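Local coordinates for type IV pilus biogenesis factor PilY1 (Pseudomonas aeruginosa, PDB 3HX6), which primes type IV pilus assembly, takes part in adhesion to host cells and, apparently through calcium binding and release, controls twitching motility and pilus retraction, at residues A257-D262 with Q374-E379. The protein carries 3 engineered substitutions. Residues are numbered along the deposited sequence; the frame is centred on the assembly and turned at random.
With CA (calcium ion), chain C.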
ATOM      1  N   ALA A 257     -23.744   3.448   8.545  1.00 14.25           N
ATOM      2  CA  ALA A 257     -23.397   2.096   8.969  1.00 13.50           C
ATOM      3  C   ALA A 257     -24.010   1.088   8.014  1.00 13.92           C
ATOM      4  O   ALA A 257     -25.176   1.210   7.629  1.00 12.00           O
ATOM      5  CB  ALA A 257     -23.904   1.836  10.385  1.00 10.99           C
ATOM      6  N   ASP A 258     -23.210   0.093   7.648  1.00 13.63           N
ATOM      7  CA  ASP A 258     -23.613  -0.984   6.752  1.00 16.86           C
ATOM      8  C   ASP A 258     -23.323  -2.255   7.540  1.00 17.62           C
ATOM      9  O   ASP A 258     -22.197  -2.746   7.551  1.00 20.03           O
ATOM     10  CB  ASP A 258     -22.764  -0.929   5.476  1.00 16.53           C
ATOM     11  CG  ASP A 258     -22.922  -2.168   4.612  1.00 17.61           C
ATOM     12  OD1 ASP A 258     -23.871  -2.942   4.838  1.00 16.66           O
ATOM     13  OD2 ASP A 258     -22.095  -2.359   3.698  1.00 19.90           O
ATOM     14  N   ASN A 259     -24.341  -2.790   8.201  1.00 18.89           N
ATOM     15  CA  ASN A 259     -24.144  -3.954   9.046  1.00 19.55           C
ATOM     16  C   ASN A 259     -24.241  -5.354   8.455  1.00 21.60           C
ATOM     17  O   ASN A 259     -24.328  -6.332   9.198  1.00 22.46           O
ATOM     18  CB  ASN A 259     -25.053  -3.829  10.270  1.00 19.84           C
ATOM     19  CG  ASN A 259     -24.704  -2.618  11.116  1.00 19.81           C
ATOM     20  OD1 ASN A 259     -23.663  -1.996  10.912  1.00 18.81           O
ATOM     21  ND2 ASN A 259     -25.564  -2.280  12.066  1.00 17.66           N
ATOM     22  N   ASN A 260     -24.225  -5.463   7.132  1.00 20.22           N
ATOM     23  CA  ASN A 260     -24.262  -6.774   6.496  1.00 22.05           C
ATOM     24  C   ASN A 260     -23.282  -6.761   5.328  1.00 22.46           C
ATOM     25  O   ASN A 260     -23.385  -7.557   4.402  1.00 21.85           O
ATOM     26  CB  ASN A 260     -25.681  -7.120   6.024  1.00 23.14           C
ATOM     27  CG  ASN A 260     -26.184  -6.196   4.929  1.00 22.12           C
ATOM     28  OD1 ASN A 260     -26.011  -4.984   4.996  1.00 25.42           O
ATOM     29  ND2 ASN A 260     -26.828  -6.774   3.919  1.00 24.43           N
ATOM     30  N   SER A 261     -22.341  -5.823   5.395  1.00 22.35           N
ATOM     31  CA  SER A 261     -21.293  -5.658   4.396  1.00 25.62           C
ATOM     32  C   SER A 261     -21.722  -5.848   2.947  1.00 25.91           C
ATOM     33  O   SER A 261     -21.140  -6.667   2.232  1.00 27.05           O
ATOM     34  CB  SER A 261     -20.139  -6.619   4.700  1.00 27.54           C
ATOM     35  OG  SER A 261     -19.584  -6.359   5.977  1.00 34.79           O
ATOM     36  N   ASP A 262     -22.731  -5.105   2.504  1.00 25.50           N
ATOM     37  CA  ASP A 262     -23.176  -5.228   1.120  1.00 21.27           C
ATOM     38  C   ASP A 262     -23.080  -3.897   0.379  1.00 19.18           C
ATOM     39  O   ASP A 262     -23.533  -3.782  -0.756  1.00 21.04           O
ATOM     40  CB  ASP A 262     -24.609  -5.776   1.052  1.00 20.87           C
ATOM     41  CG  ASP A 262     -25.636  -4.830   1.664  1.00 20.14           C
ATOM     42  OD1 ASP A 262     -25.253  -3.713   2.071  1.00 15.66           O
ATOM     43  OD2 ASP A 262     -26.828  -5.207   1.724  1.00 16.47           O
ATOM     44  N   GLN A 374     -26.788  -1.397  21.379  1.00 13.92           N
ATOM     45  CA  GLN A 374     -27.011  -2.842  21.361  1.00 16.81           C
ATOM     46  C   GLN A 374     -28.088  -3.317  20.398  1.00 17.61           C
ATOM     47  O   GLN A 374     -28.359  -4.516  20.309  1.00 17.75           O
ATOM     48  CB  GLN A 374     -27.380  -3.330  22.760  1.00 17.38           C
ATOM     49  CG  GLN A 374     -26.524  -2.771  23.869  1.00 17.53           C
ATOM     50  CD  GLN A 374     -26.810  -3.456  25.188  1.00 20.11           C
ATOM     51  OE1 GLN A 374     -26.668  -2.863  26.252  1.00 23.67           O
ATOM     52  NE2 GLN A 374     -27.208  -4.717  25.121  1.00 20.32           N
ATOM     53  N   GLN A 375     -28.696  -2.388  19.673  1.00 16.14           N
ATOM     54  CA  GLN A 375     -29.779  -2.732  18.752  1.00 18.46           C
ATOM     55  C   GLN A 375     -29.403  -2.395  17.317  1.00 18.61           C
ATOM     56  O   GLN A 375     -30.037  -1.558  16.689  1.00 18.21           O
ATOM     57  CB  GLN A 375     -31.035  -1.957  19.146  1.00 15.83           C
ATOM     58  CG  GLN A 375     -31.422  -2.139  20.603  1.00 16.97           C
ATOM     59  CD  GLN A 375     -32.608  -1.279  20.994  1.00 18.59           C
ATOM     60  OE1 GLN A 375     -32.478  -0.070  21.200  1.00 21.25           O
ATOM     61  NE2 GLN A 375     -33.775  -1.895  21.079  1.00 18.00           N
ATOM     62  N   THR A 376     -28.380  -3.068  16.801  1.00 19.65           N
ATOM     63  CA  THR A 376     -27.885  -2.802  15.455  1.00 18.88           C
ATOM     64  C   THR A 376     -28.101  -3.951  14.475  1.00 18.26           C
ATOM     65  O   THR A 376     -27.427  -4.033  13.453  1.00 18.91           O
ATOM     66  CB  THR A 376     -26.380  -2.491  15.502  1.00 17.35           C
ATOM     67  OG1 THR A 376     -25.682  -3.631  16.018  1.00 17.46           O
ATOM     68  CG2 THR A 376     -26.107  -1.288  16.411  1.00 12.98           C
ATOM     69  N   LYS A 377     -29.044  -4.832  14.781  1.00 19.69           N
ATOM     70  CA  LYS A 377     -29.316  -5.963  13.908  1.00 22.12           C
ATOM     71  C   LYS A 377     -30.689  -5.844  13.261  1.00 22.33           C
ATOM     72  O   LYS A 377     -31.343  -6.846  12.961  1.00 22.09           O
ATOM     73  CB  LYS A 377     -29.213  -7.268  14.699  1.00 26.51           C
ATOM     74  CG  LYS A 377     -28.505  -8.388  13.950  1.00 32.28           C
ATOM     75  CD  LYS A 377     -27.836  -9.353  14.920  1.00 37.21           C
ATOM     76  CE  LYS A 377     -28.845 -10.075  15.801  1.00 40.40           C
ATOM     77  NZ  LYS A 377     -29.632 -11.080  15.033  1.00 45.99           N
ATOM     78  N   GLY A 378     -31.123  -4.608  13.045  1.00 20.90           N
ATOM     79  CA  GLY A 378     -32.406  -4.381  12.408  1.00 20.01           C
ATOM     80  C   GLY A 378     -33.627  -4.509  13.303  1.00 21.03           C
ATOM     81  O   GLY A 378     -34.749  -4.516  12.805  1.00 20.67           O
ATOM     82  N   GLU A 379     -33.424  -4.619  14.613  1.00 21.38           N
ATOM     83  CA  GLU A 379     -34.555  -4.711  15.532  1.00 22.93           C
ATOM     84  C   GLU A 379     -35.365  -3.420  15.423  1.00 22.79           C
ATOM     85  O   GLU A 379     -34.838  -2.387  15.007  1.00 22.84           O
ATOM     86  CB  GLU A 379     -34.072  -4.881  16.980  1.00 23.55           C
ATOM     87  CG  GLU A 379     -33.097  -6.030  17.184  1.00 25.66           C
ATOM     88  CD  GLU A 379     -31.645  -5.601  17.090  1.00 25.82           C
ATOM     89  OE1 GLU A 379     -31.348  -4.631  16.360  1.00 23.87           O
ATOM     90  OE2 GLU A 379     -30.796  -6.247  17.737  1.00 29.08           O
TER
HETATM   91 CA    CA C   1     -26.406  -2.996   4.332  1.00 20.24          CA
HETATM   92  O   HOH W   1     -28.291  -3.759   3.053  1.00 22.38           O
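In the calcium-binding loop between strands 251-257 and 267-272 of the C-terminal beta-propeller domain, Asn259 reaches across to Thr376 in the loop that follows strand 367-373. Asn259 ND2 gives a hydrogen bond to the backbone O of Thr376 (2.9 Å), with an N-H...O angle of 145°. The amide approaches in the carbonyl plane, on a lone pair of that oxygen, although the oxygen itself is tilted 21° from the amide plane of Asn259. With CG anti to its own carbonyl carbon (chi1 -63°), Asn259 extends toward segment 374-379, and the two side chains cross at about a right angle, Asn259 ND2 resting 3.5 Å from Thr376 CB. Tyr343 touches both side chains.

Asn259 sits between the first two ligands of the metal in an EF-hand-like Dx[DN]xDG loop, where Asp258, Asn260 and Asp262 supply side-chain oxygens to the metal. The calcium ion is held by Asn260 OD1 at 2.1 Å and by Asp258 OD1 and Asp262 OD1, with a water molecule, Val264 O and Asp266 also binding it. The backbone N of Asn259 bonds to the Asp266 carboxylate, which ties this residue to the metal site from its other end. Within 374-379, Lys377 N donates to Glu379 OE1 (2.8 Å), meeting it from above the carboxylate plane, while Gly378 N bonds to the hydroxyl of Tyr267 on the neighbouring strand 267-272.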